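Local coordinates for protein beta-mannosidase (Trichoderma harzianum, PDB 4CVU) that probably hydrolyses beta-mannosidic bonds, releasing mannose from the non-reducing ends of its substrates, as a glycoside hydrolase of family 2, at residues Tyr227-Lys238 with Ala250-Leu261; Gln321-Ser329 with Leu340-Phe348. One frame throughout, in Å; residues are numbered along the deposited sequence.

How the contacts relate
Following the chain, strand 227-237 runs out, a loop without helix or strand reverses it, and strand 252-261 returns beside it, so that contact 1 is closed first. Strands 268-276, 283-294 and 298-305 follow before contact 2 closes the short hairpin of 321-329 and 340-348. The two are in series, neither nested nor crossed, yet they meet in space with centres about 10 Å apart. They hold opposite ends of a seven-strand order, and the sheet folds over to bring them face to face: V254 packs on I326, I235 and W252 on F348, and T231 OG1 probably hydrogen-bonds S342 OG at 2.8 Å. Together they form part of the core of a family 2 beta-sandwich domain.

Contact 1 (Tyr227-Lys238 with Ala250-Leu261); sequences YSLNTDIDIFRK and APWVVNASLDFL. With NAG (2-acetamido-2-deoxy-beta-D-glucopyranose), chain E; MAN (alpha-D-mannopyranose), chain B.
R237 lays its guanidinium over the indole of W252, NE standing 3.3 Å from CZ2 with the two planes 33° apart, while its CD makes a CH-pi contact above the six-membered ring. The chain bends at chi2 (-81°), which turns NH1 back to donate to A250 O at 2.7 Å, in the guanidinium plane; a long cation thus covers an aromatic and still satisfies a carbonyl. Next to it, I235 CG2 meets W252 CE3 at 3.6 Å, and I235, V254, I233 and A256 form the side packed into the sandwich, I233 CD1 lying 3.7 Å from A256 CB. These are neighbouring antiparallel strands of an immunoglobulin-like sandwich of the E-set type, interrupted by a beta bulge where L229 and N230 both face D259. The opposite face is apolar at one end, where V253 sets CB over the F236 ring, 3.7 Å from CZ, and polar in the middle, where D232, S257, D234 and N255 barely touch beyond CB. There N255 ND2 is bonded to NAG C1, within an Asn-Ala-Ser sequon; water 3 accepts from that nitrogen and lies 2.7 Å from D234 OD2, whose firm partner is H530 N. D259 OD1 accepts from mannose O6 at 2.7 Å, and OD2 salt-bridges R473.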
loop_
_atom_site.group_PDB
_atom_site.type_symbol
_atom_site.label_atom_id
_atom_site.label_comp_id
_atom_site.label_asym_id
_atom_site.label_seq_id
_atom_site.Cartn_x
_atom_site.Cartn_y
_atom_site.Cartn_z
ATOM N N TYR A 227 35.758 -14.473 32.054
ATOM C CA TYR A 227 34.931 -14.034 30.916
ATOM C C TYR A 227 35.286 -12.604 30.488
ATOM O O TYR A 227 35.365 -11.714 31.316
ATOM C CB TYR A 227 33.447 -14.105 31.267
ATOM C CG TYR A 227 32.601 -13.470 30.183
ATOM C CD1 TYR A 227 32.359 -14.135 28.991
ATOM C CD2 TYR A 227 32.108 -12.185 30.332
ATOM C CE1 TYR A 227 31.617 -13.544 27.972
ATOM C CE2 TYR A 227 31.383 -11.580 29.321
ATOM C CZ TYR A 227 31.123 -12.264 28.151
ATOM O OH TYR A 227 30.379 -11.643 27.155
ATOM N N SER A 228 35.468 -12.390 29.195
ATOM C CA SER A 228 35.867 -11.078 28.680
ATOM C C SER A 228 34.648 -10.167 28.464
ATOM O O SER A 228 33.750 -10.502 27.702
ATOM C CB SER A 228 36.608 -11.241 27.357
ATOM O OG SER A 228 36.877 -9.978 26.801
ATOM N N LEU A 229 34.629 -9.019 29.135
ATOM C CA LEU A 229 33.560 -8.033 28.955
ATOM C C LEU A 229 33.820 -7.069 27.807
ATOM O O LEU A 229 32.930 -6.805 26.997
ATOM C CB LEU A 229 33.378 -7.201 30.231
ATOM C CG LEU A 229 32.652 -7.906 31.369
ATOM C CD1 LEU A 229 32.938 -7.218 32.687
ATOM C CD2 LEU A 229 31.154 -7.988 31.101
ATOM N N ASN A 230 35.034 -6.536 27.760
ATOM C CA ASN A 230 35.381 -5.401 26.897
ATOM C C ASN A 230 36.924 -5.246 26.890
ATOM O O ASN A 230 37.588 -5.527 27.892
ATOM C CB ASN A 230 34.733 -4.116 27.434
ATOM C CG ASN A 230 34.819 -2.954 26.461
ATOM O OD1 ASN A 230 35.018 -3.152 25.270
ATOM N ND2 ASN A 230 34.628 -1.730 26.962
ATOM N N THR A 231 37.485 -4.781 25.777
ATOM C CA THR A 231 38.948 -4.706 25.617
ATOM C C THR A 231 39.355 -3.423 24.888
ATOM O O THR A 231 38.915 -3.177 23.763
ATOM C CB THR A 231 39.458 -5.931 24.839
ATOM O OG1 THR A 231 39.182 -7.140 25.584
ATOM C CG2 THR A 231 40.963 -5.834 24.587
ATOM N N ASP A 232 40.174 -2.603 25.549
ATOM C CA ASP A 232 40.696 -1.361 24.973
ATOM C C ASP A 232 42.096 -1.652 24.463
ATOM O O ASP A 232 42.998 -1.966 25.267
ATOM C CB ASP A 232 40.696 -0.253 26.029
ATOM C CG ASP A 232 41.161 1.117 25.474
ATOM O OD1 ASP A 232 41.865 1.174 24.426
ATOM O OD2 ASP A 232 40.847 2.149 26.140
ATOM N N ILE A 233 42.274 -1.579 23.141
ATOM C CA ILE A 233 43.598 -1.629 22.504
ATOM C C ILE A 233 43.882 -0.235 21.987
ATOM O O ILE A 233 43.030 0.359 21.246
ATOM C CB ILE A 233 43.669 -2.601 21.323
ATOM C CG1 ILE A 233 43.188 -4.023 21.708
ATOM C CG2 ILE A 233 45.082 -2.661 20.775
ATOM C CD1 ILE A 233 44.004 -4.697 22.789
ATOM N N ASP A 234 45.016 0.311 22.396
ATOM C CA ASP A 234 45.416 1.667 22.008
ATOM C C ASP A 234 46.798 1.548 21.379
ATOM O O ASP A 234 47.781 1.248 22.073
ATOM C CB ASP A 234 45.439 2.597 23.220
ATOM C CG ASP A 234 45.462 4.078 22.842
ATOM O OD1 ASP A 234 45.163 4.461 21.668
ATOM O OD2 ASP A 234 45.772 4.877 23.732
ATOM N N ILE A 235 46.843 1.684 20.060
ATOM C CA ILE A 235 48.086 1.681 19.327
ATOM C C ILE A 235 48.386 3.116 18.927
ATOM O O ILE A 235 47.602 3.753 18.206
ATOM C CB ILE A 235 48.021 0.793 18.097
ATOM C CG1 ILE A 235 47.727 -0.650 18.528
ATOM C CG2 ILE A 235 49.343 0.855 17.379
ATOM C CD1 ILE A 235 47.526 -1.601 17.382
ATOM N N PHE A 236 49.491 3.631 19.442
ATOM C CA PHE A 236 49.885 5.023 19.221
ATOM C C PHE A 236 51.408 5.120 19.064
ATOM O O PHE A 236 52.121 4.145 19.298
ATOM C CB PHE A 236 49.405 5.916 20.369
ATOM C CG PHE A 236 49.812 5.441 21.730
ATOM C CD1 PHE A 236 49.143 4.386 22.354
ATOM C CD2 PHE A 236 50.869 6.043 22.393
ATOM C CE1 PHE A 236 49.519 3.954 23.596
ATOM C CE2 PHE A 236 51.262 5.606 23.641
ATOM C CZ PHE A 236 50.590 4.552 24.239
ATOM N N ARG A 237 51.884 6.289 18.639
ATOM C CA ARG A 237 53.316 6.541 18.561
ATOM C C ARG A 237 53.791 6.920 19.948
ATOM O O ARG A 237 53.085 7.593 20.714
ATOM C CB ARG A 237 53.620 7.677 17.570
ATOM C CG ARG A 237 53.302 7.373 16.100
ATOM C CD ARG A 237 54.394 6.553 15.443
ATOM N NE ARG A 237 54.139 6.270 14.034
ATOM C CZ ARG A 237 55.016 5.710 13.196
ATOM N NH1 ARG A 237 56.235 5.378 13.613
ATOM N NH2 ARG A 237 54.690 5.486 11.926
ATOM N N LYS A 238 55.002 6.510 20.277
ATOM C CA LYS A 238 55.525 6.814 21.584
ATOM C C LYS A 238 55.576 8.343 21.778
ATOM O O LYS A 238 55.987 9.085 20.891
ATOM C CB LYS A 238 56.900 6.184 21.760
ATOM C CG LYS A 238 57.334 6.120 23.206
ATOM C CD LYS A 238 58.315 4.985 23.466
ATOM C CE LYS A 238 58.695 4.950 24.945
ATOM N NZ LYS A 238 57.464 4.881 25.807
ATOM N N ALA A 250 58.883 7.619 15.502
ATOM C CA ALA A 250 58.953 6.993 16.802
ATOM C C ALA A 250 58.404 5.577 16.815
ATOM O O ALA A 250 57.646 5.198 15.932
ATOM C CB ALA A 250 58.220 7.848 17.828
ATOM N N PRO A 251 58.803 4.782 17.818
ATOM C CA PRO A 251 58.260 3.417 17.924
ATOM C C PRO A 251 56.759 3.353 18.270
ATOM O O PRO A 251 56.207 4.284 18.862
ATOM C CB PRO A 251 59.108 2.771 19.039
ATOM C CG PRO A 251 59.761 3.899 19.762
ATOM C CD PRO A 251 59.865 5.047 18.806
ATOM N N TRP A 252 56.126 2.250 17.897
ATOM C CA TRP A 252 54.707 2.031 18.221
ATOM C C TRP A 252 54.590 1.498 19.642
ATOM O O TRP A 252 55.401 0.681 20.053
ATOM C CB TRP A 252 54.075 1.041 17.240
ATOM C CG TRP A 252 53.874 1.602 15.881
ATOM C CD1 TRP A 252 54.612 1.341 14.764
ATOM C CD2 TRP A 252 52.857 2.521 15.485
ATOM N NE1 TRP A 252 54.113 2.047 13.687
ATOM C CE2 TRP A 252 53.043 2.787 14.111
ATOM C CE3 TRP A 252 51.808 3.155 16.161
ATOM C CZ2 TRP A 252 52.212 3.652 13.401
ATOM C CZ3 TRP A 252 50.990 4.017 15.452
ATOM C CH2 TRP A 252 51.193 4.262 14.092
ATOM N N VAL A 253 53.620 1.990 20.406
ATOM C CA VAL A 253 53.279 1.380 21.677
ATOM C C VAL A 253 51.915 0.738 21.499
ATOM O O VAL A 253 50.979 1.395 21.014
ATOM C CB VAL A 253 53.219 2.390 22.830
ATOM C CG1 VAL A 253 52.890 1.678 24.145
ATOM C CG2 VAL A 253 54.525 3.158 22.957
ATOM N N VAL A 254 51.826 -0.548 21.819
ATOM C CA VAL A 254 50.576 -1.284 21.863
ATOM C C VAL A 254 50.169 -1.467 23.320
ATOM O O VAL A 254 50.844 -2.152 24.062
ATOM C CB VAL A 254 50.730 -2.658 21.213
ATOM C CG1 VAL A 254 49.424 -3.452 21.281
ATOM C CG2 VAL A 254 51.207 -2.511 19.768
ATOM N N ASN A 255 49.077 -0.828 23.730
ATOM C CA ASN A 255 48.566 -0.926 25.077
ATOM C C ASN A 255 47.270 -1.733 25.095
ATOM O O ASN A 255 46.385 -1.474 24.300
ATOM C CB ASN A 255 48.312 0.480 25.619
ATOM C CG ASN A 255 48.058 0.505 27.116
ATOM O OD1 ASN A 255 48.400 -0.425 27.847
ATOM N ND2 ASN A 255 47.453 1.595 27.574
ATOM N N ALA A 256 47.165 -2.699 25.992
ATOM C CA ALA A 256 46.028 -3.590 26.030
ATOM C C ALA A 256 45.463 -3.614 27.423
ATOM O O ALA A 256 46.132 -4.014 28.340
ATOM C CB ALA A 256 46.431 -4.988 25.611
ATOM N N SER A 257 44.211 -3.197 27.575
ATOM C CA SER A 257 43.532 -3.156 28.857
ATOM C C SER A 257 42.234 -3.971 28.749
ATOM O O SER A 257 41.357 -3.686 27.899
ATOM C CB SER A 257 43.261 -1.699 29.249
ATOM O OG SER A 257 42.731 -1.619 30.556
ATOM N N LEU A 258 42.114 -4.994 29.580
ATOM C CA LEU A 258 41.009 -5.962 29.459
ATOM C C LEU A 258 40.063 -5.946 30.660
ATOM O O LEU A 258 40.517 -6.134 31.794
ATOM C CB LEU A 258 41.578 -7.369 29.331
ATOM C CG LEU A 258 42.058 -7.837 27.953
ATOM C CD1 LEU A 258 43.358 -7.183 27.522
ATOM C CD2 LEU A 258 42.230 -9.363 27.997
ATOM N N ASP A 259 38.762 -5.755 30.403
ATOM C CA ASP A 259 37.723 -5.875 31.424
ATOM C C ASP A 259 37.180 -7.312 31.438
ATOM O O ASP A 259 37.102 -7.944 30.393
ATOM C CB ASP A 259 36.582 -4.880 31.162
ATOM C CG ASP A 259 37.070 -3.434 31.113
ATOM O OD1 ASP A 259 37.964 -3.102 31.903
ATOM O OD2 ASP A 259 36.576 -2.637 30.268
ATOM N N PHE A 260 36.812 -7.820 32.618
ATOM C CA PHE A 260 36.416 -9.233 32.763
ATOM C C PHE A 260 35.522 -9.507 33.988
ATOM O O PHE A 260 35.354 -8.655 34.853
ATOM C CB PHE A 260 37.676 -10.119 32.819
ATOM C CG PHE A 260 38.619 -9.776 33.964
ATOM C CD1 PHE A 260 38.444 -10.326 35.227
ATOM C CD2 PHE A 260 39.658 -8.873 33.781
ATOM C CE1 PHE A 260 39.295 -9.981 36.289
ATOM C CE2 PHE A 260 40.500 -8.523 34.830
ATOM C CZ PHE A 260 40.324 -9.071 36.087
ATOM N N LEU A 261 34.916 -10.687 34.010
ATOM C CA LEU A 261 34.360 -11.289 35.218
ATOM C C LEU A 261 35.099 -12.651 35.442
ATOM O O LEU A 261 35.545 -13.226 34.476
ATOM C CB LEU A 261 32.855 -11.529 35.030
ATOM C CG LEU A 261 31.966 -10.374 34.549
ATOM C CD1 LEU A 261 30.650 -10.887 33.976
ATOM C CD2 LEU A 261 31.691 -9.347 35.638
HETATM C C1 NAG E . 47.080 1.828 28.953
HETATM C C2 NAG E . 47.878 2.935 29.638
HETATM C C3 NAG E . 47.394 3.103 31.063
HETATM C C4 NAG E . 45.882 3.399 31.073
HETATM C C5 NAG E . 45.155 2.327 30.261
HETATM C C6 NAG E . 43.666 2.574 30.037
HETATM C C7 NAG E . 50.167 3.253 28.826
HETATM C C8 NAG E . 51.590 2.772 28.863
HETATM N N2 NAG E . 49.296 2.595 29.579
HETATM O O3 NAG E . 48.108 4.170 31.637
HETATM O O4 NAG E . 45.389 3.380 32.397
HETATM O O5 NAG E . 45.723 2.196 28.984
HETATM O O6 NAG E . 43.129 1.401 29.446
HETATM O O7 NAG E . 49.872 4.217 28.125
HETATM C C1 MAN B . 36.272 2.086 35.870
HETATM C C2 MAN B . 35.703 1.004 36.760
HETATM C C3 MAN B . 36.758 -0.071 36.983
HETATM C C4 MAN B . 37.375 -0.527 35.647
HETATM C C5 MAN B . 37.732 0.635 34.734
HETATM C C6 MAN B . 38.152 0.147 33.351
HETATM O O2 MAN B . 34.578 0.409 36.123
HETATM O O3 MAN B . 36.151 -1.182 37.611
HETATM O O4 MAN B . 38.581 -1.232 35.864
HETATM O O5 MAN B . 36.674 1.523 34.626
HETATM O O6 MAN B . 37.160 -0.639 32.731
HETATM O O HOH W 1 38.432 -8.483 28.173
HETATM O O HOH W 2 34.097 -1.667 29.811
HETATM O O HOH W 3 46.032 3.942 26.293
#

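Contact 2 (Gln321-Ser329 with Leu340-Phe348)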
loop_
_atom_site.group_PDB
_atom_site.type_symbol
_atom_site.label_atom_id
_atom_site.label_comp_id
_atom_site.label_asym_id
_atom_site.label_seq_id
_atom_site.Cartn_x
_atom_site.Cartn_y
_atom_site.Cartn_z
ATOM N N GLN A 321 44.791 -1.069 3.182
ATOM C CA GLN A 321 44.053 -1.137 4.418
ATOM C C GLN A 321 44.627 -2.259 5.283
ATOM O O GLN A 321 43.939 -3.189 5.672
ATOM C CB GLN A 321 42.549 -1.293 4.135
ATOM C CG GLN A 321 41.943 0.007 3.604
ATOM C CD GLN A 321 42.388 0.313 2.193
ATOM O OE1 GLN A 321 42.209 -0.516 1.308
ATOM N NE2 GLN A 321 42.955 1.497 1.974
ATOM N N GLN A 322 45.912 -2.126 5.601
ATOM C CA GLN A 322 46.627 -3.136 6.373
ATOM C C GLN A 322 46.053 -3.269 7.774
ATOM O O GLN A 322 46.014 -2.305 8.532
ATOM C CB GLN A 322 48.107 -2.766 6.475
ATOM C CG GLN A 322 48.965 -3.833 7.146
ATOM C CD GLN A 322 49.128 -5.076 6.280
ATOM O OE1 GLN A 322 49.601 -4.991 5.146
ATOM N NE2 GLN A 322 48.746 -6.238 6.821
ATOM N N LEU A 323 45.637 -4.474 8.113
ATOM C CA LEU A 323 45.126 -4.752 9.445
ATOM C C LEU A 323 45.874 -5.948 10.018
ATOM O O LEU A 323 46.437 -6.731 9.265
ATOM C CB LEU A 323 43.609 -5.039 9.413
ATOM C CG LEU A 323 42.793 -3.833 8.953
ATOM C CD1 LEU A 323 41.358 -4.255 8.733
ATOM C CD2 LEU A 323 42.886 -2.670 9.953
ATOM N N TYR A 324 45.815 -6.090 11.343
ATOM C CA TYR A 324 46.435 -7.197 12.032
ATOM C C TYR A 324 45.502 -7.737 13.101
ATOM O O TYR A 324 44.769 -6.973 13.706
ATOM C CB TYR A 324 47.749 -6.732 12.701
ATOM C CG TYR A 324 48.858 -6.313 11.756
ATOM C CD1 TYR A 324 49.727 -7.256 11.215
ATOM C CD2 TYR A 324 49.093 -4.970 11.462
ATOM C CE1 TYR A 324 50.762 -6.886 10.367
ATOM C CE2 TYR A 324 50.114 -4.589 10.619
ATOM C CZ TYR A 324 50.958 -5.551 10.078
ATOM O OH TYR A 324 51.970 -5.179 9.240
ATOM N N ASN A 325 45.553 -9.041 13.347
ATOM C CA ASN A 325 44.908 -9.623 14.515
ATOM C C ASN A 325 45.869 -9.634 15.718
ATOM O O ASN A 325 47.011 -10.053 15.597
ATOM C CB ASN A 325 44.389 -11.031 14.212
ATOM C CG ASN A 325 43.203 -11.024 13.226
ATOM O OD1 ASN A 325 42.585 -9.980 12.984
ATOM N ND2 ASN A 325 42.865 -12.193 12.677
ATOM N N ILE A 326 45.392 -9.152 16.858
ATOM C CA ILE A 326 46.128 -9.167 18.097
ATOM C C ILE A 326 45.319 -9.994 19.067
ATOM O O ILE A 326 44.184 -9.629 19.404
ATOM C CB ILE A 326 46.431 -7.747 18.651
ATOM C CG1 ILE A 326 47.105 -7.824 20.033
ATOM C CG2 ILE A 326 45.192 -6.888 18.765
ATOM C CD1 ILE A 326 47.699 -6.508 20.513
ATOM N N THR A 327 45.899 -11.124 19.483
ATOM C CA THR A 327 45.324 -11.967 20.520
ATOM C C THR A 327 46.116 -11.736 21.809
ATOM O O THR A 327 47.355 -11.834 21.817
ATOM C CB THR A 327 45.356 -13.457 20.117
ATOM O OG1 THR A 327 44.658 -13.635 18.879
ATOM C CG2 THR A 327 44.708 -14.334 21.173
ATOM N N VAL A 328 45.399 -11.420 22.888
ATOM C CA VAL A 328 45.999 -11.097 24.185
ATOM C C VAL A 328 45.600 -12.154 25.193
ATOM O O VAL A 328 44.418 -12.350 25.423
ATOM C CB VAL A 328 45.505 -9.733 24.714
ATOM C CG1 VAL A 328 46.125 -9.425 26.069
ATOM C CG2 VAL A 328 45.810 -8.615 23.735
ATOM N N SER A 329 46.579 -12.819 25.807
ATOM C CA SER A 329 46.317 -13.860 26.808
ATOM C C SER A 329 46.793 -13.420 28.199
ATOM O O SER A 329 47.883 -12.856 28.348
ATOM C CB SER A 329 47.010 -15.176 26.422
ATOM O OG SER A 329 46.664 -15.584 25.107
ATOM N N LEU A 340 42.251 -15.914 30.642
ATOM C CA LEU A 340 41.526 -14.855 29.903
ATOM C C LEU A 340 42.210 -14.601 28.559
ATOM O O LEU A 340 43.390 -14.305 28.504
ATOM C CB LEU A 340 41.465 -13.562 30.727
ATOM C CG LEU A 340 40.807 -12.325 30.131
ATOM C CD1 LEU A 340 39.323 -12.581 29.868
ATOM C CD2 LEU A 340 40.977 -11.139 31.062
ATOM N N VAL A 341 41.460 -14.735 27.475
ATOM C CA VAL A 341 41.974 -14.528 26.122
ATOM C C VAL A 341 41.041 -13.560 25.395
ATOM O O VAL A 341 39.830 -13.669 25.510
ATOM C CB VAL A 341 42.064 -15.868 25.370
ATOM C CG1 VAL A 341 42.638 -15.683 23.973
ATOM C CG2 VAL A 341 42.916 -16.851 26.150
ATOM N N SER A 342 41.596 -12.589 24.692
ATOM C CA SER A 342 40.783 -11.597 23.960
ATOM C C SER A 342 41.439 -11.337 22.622
ATOM O O SER A 342 42.659 -11.235 22.548
ATOM C CB SER A 342 40.702 -10.287 24.739
ATOM O OG SER A 342 39.838 -9.372 24.102
ATOM N N GLN A 343 40.637 -11.237 21.569
ATOM C CA GLN A 343 41.142 -10.980 20.234
ATOM C C GLN A 343 40.410 -9.806 19.594
ATOM O O GLN A 343 39.202 -9.732 19.652
ATOM C CB GLN A 343 40.973 -12.223 19.383
ATOM C CG GLN A 343 41.555 -12.090 17.993
ATOM C CD GLN A 343 41.462 -13.389 17.218
ATOM O OE1 GLN A 343 41.559 -14.483 17.795
ATOM N NE2 GLN A 343 41.276 -13.284 15.909
ATOM N N ARG A 344 41.170 -8.889 19.016
ATOM C CA ARG A 344 40.649 -7.794 18.231
ATOM C C ARG A 344 41.401 -7.676 16.904
ATOM O O ARG A 344 42.531 -8.149 16.772
ATOM C CB ARG A 344 40.779 -6.492 19.034
ATOM C CG ARG A 344 39.883 -6.410 20.275
ATOM C CD ARG A 344 38.407 -6.535 19.946
ATOM N NE ARG A 344 37.536 -6.280 21.089
ATOM C CZ ARG A 344 37.086 -7.201 21.936
ATOM N NH1 ARG A 344 37.412 -8.463 21.812
ATOM N NH2 ARG A 344 36.285 -6.847 22.921
ATOM N N ARG A 345 40.787 -7.022 15.924
ATOM C CA ARG A 345 41.490 -6.675 14.689
ATOM C C ARG A 345 41.862 -5.191 14.730
ATOM O O ARG A 345 41.031 -4.339 15.014
ATOM C CB ARG A 345 40.655 -7.026 13.457
ATOM C CG ARG A 345 41.405 -6.781 12.152
ATOM C CD ARG A 345 40.696 -7.323 10.920
ATOM N NE ARG A 345 39.467 -6.594 10.634
ATOM C CZ ARG A 345 38.665 -6.794 9.593
ATOM N NH1 ARG A 345 38.955 -7.705 8.680
ATOM N NH2 ARG A 345 37.573 -6.042 9.458
ATOM N N VAL A 346 43.121 -4.892 14.466
ATOM C CA VAL A 346 43.659 -3.541 14.654
ATOM C C VAL A 346 44.460 -3.027 13.456
ATOM O O VAL A 346 44.802 -3.774 12.565
ATOM C CB VAL A 346 44.553 -3.488 15.931
ATOM C CG1 VAL A 346 43.767 -3.967 17.140
ATOM C CG2 VAL A 346 45.819 -4.332 15.778
ATOM N N GLY A 347 44.785 -1.739 13.473
ATOM C CA GLY A 347 45.663 -1.132 12.474
ATOM C C GLY A 347 46.712 -0.246 13.125
ATOM O O GLY A 347 46.506 0.279 14.235
ATOM N N PHE A 348 47.840 -0.100 12.442
ATOM C CA PHE A 348 48.885 0.813 12.839
ATOM C C PHE A 348 48.773 2.050 11.993
ATOM O O PHE A 348 49.093 2.028 10.812
ATOM C CB PHE A 348 50.273 0.166 12.678
ATOM C CG PHE A 348 50.544 -0.907 13.675
ATOM C CD1 PHE A 348 50.105 -2.201 13.453
ATOM C CD2 PHE A 348 51.239 -0.623 14.852
ATOM C CE1 PHE A 348 50.362 -3.197 14.390
ATOM C CE2 PHE A 348 51.487 -1.601 15.787
ATOM C CZ PHE A 348 51.051 -2.890 15.557
HETATM O O HOH W 4 48.351 -1.411 10.017
#
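S342 O takes one hydrogen bond, from V328 N at 2.8 Å (174°), with T327 CA in a supplementary CA-H...O contact. The same ladder continues through I326 with R344 and Y324 with V346, the hydrogen-bonded pairs of an antiparallel hairpin at the border of the beta-sandwich. Branched apolar residues suit the inner side, where I326 CG2 presses against V346 CG1 at 3.6 Å; S342 OG, on this side too, is met by T231 OG1. Y324 brings CD2 to the edge of the F348 ring, 3.6 Å from CD1, with the planes 82° apart, while its hydroxyl bonds K311 N outside. The opposite face carries N325, T327, Q343 and R345, with V341 the apolar exception, its CG1 3.7 Å from T327 CG2. R345, with CG anti to the backbone N (chi1 -175°), runs its CG past N325 OD1 at 3.5 Å, then bends at chi3 to bring one guanidinium face under L323 CD1, 3.6 Å from NE; NH2 reaches E438. With an alanine here, L323 CD1 would probably lose the flat group it rests on and E438 its guanidinium mate. One mostly apolar and one mostly polar face are consistent with a hairpin that packs one side into the sandwich.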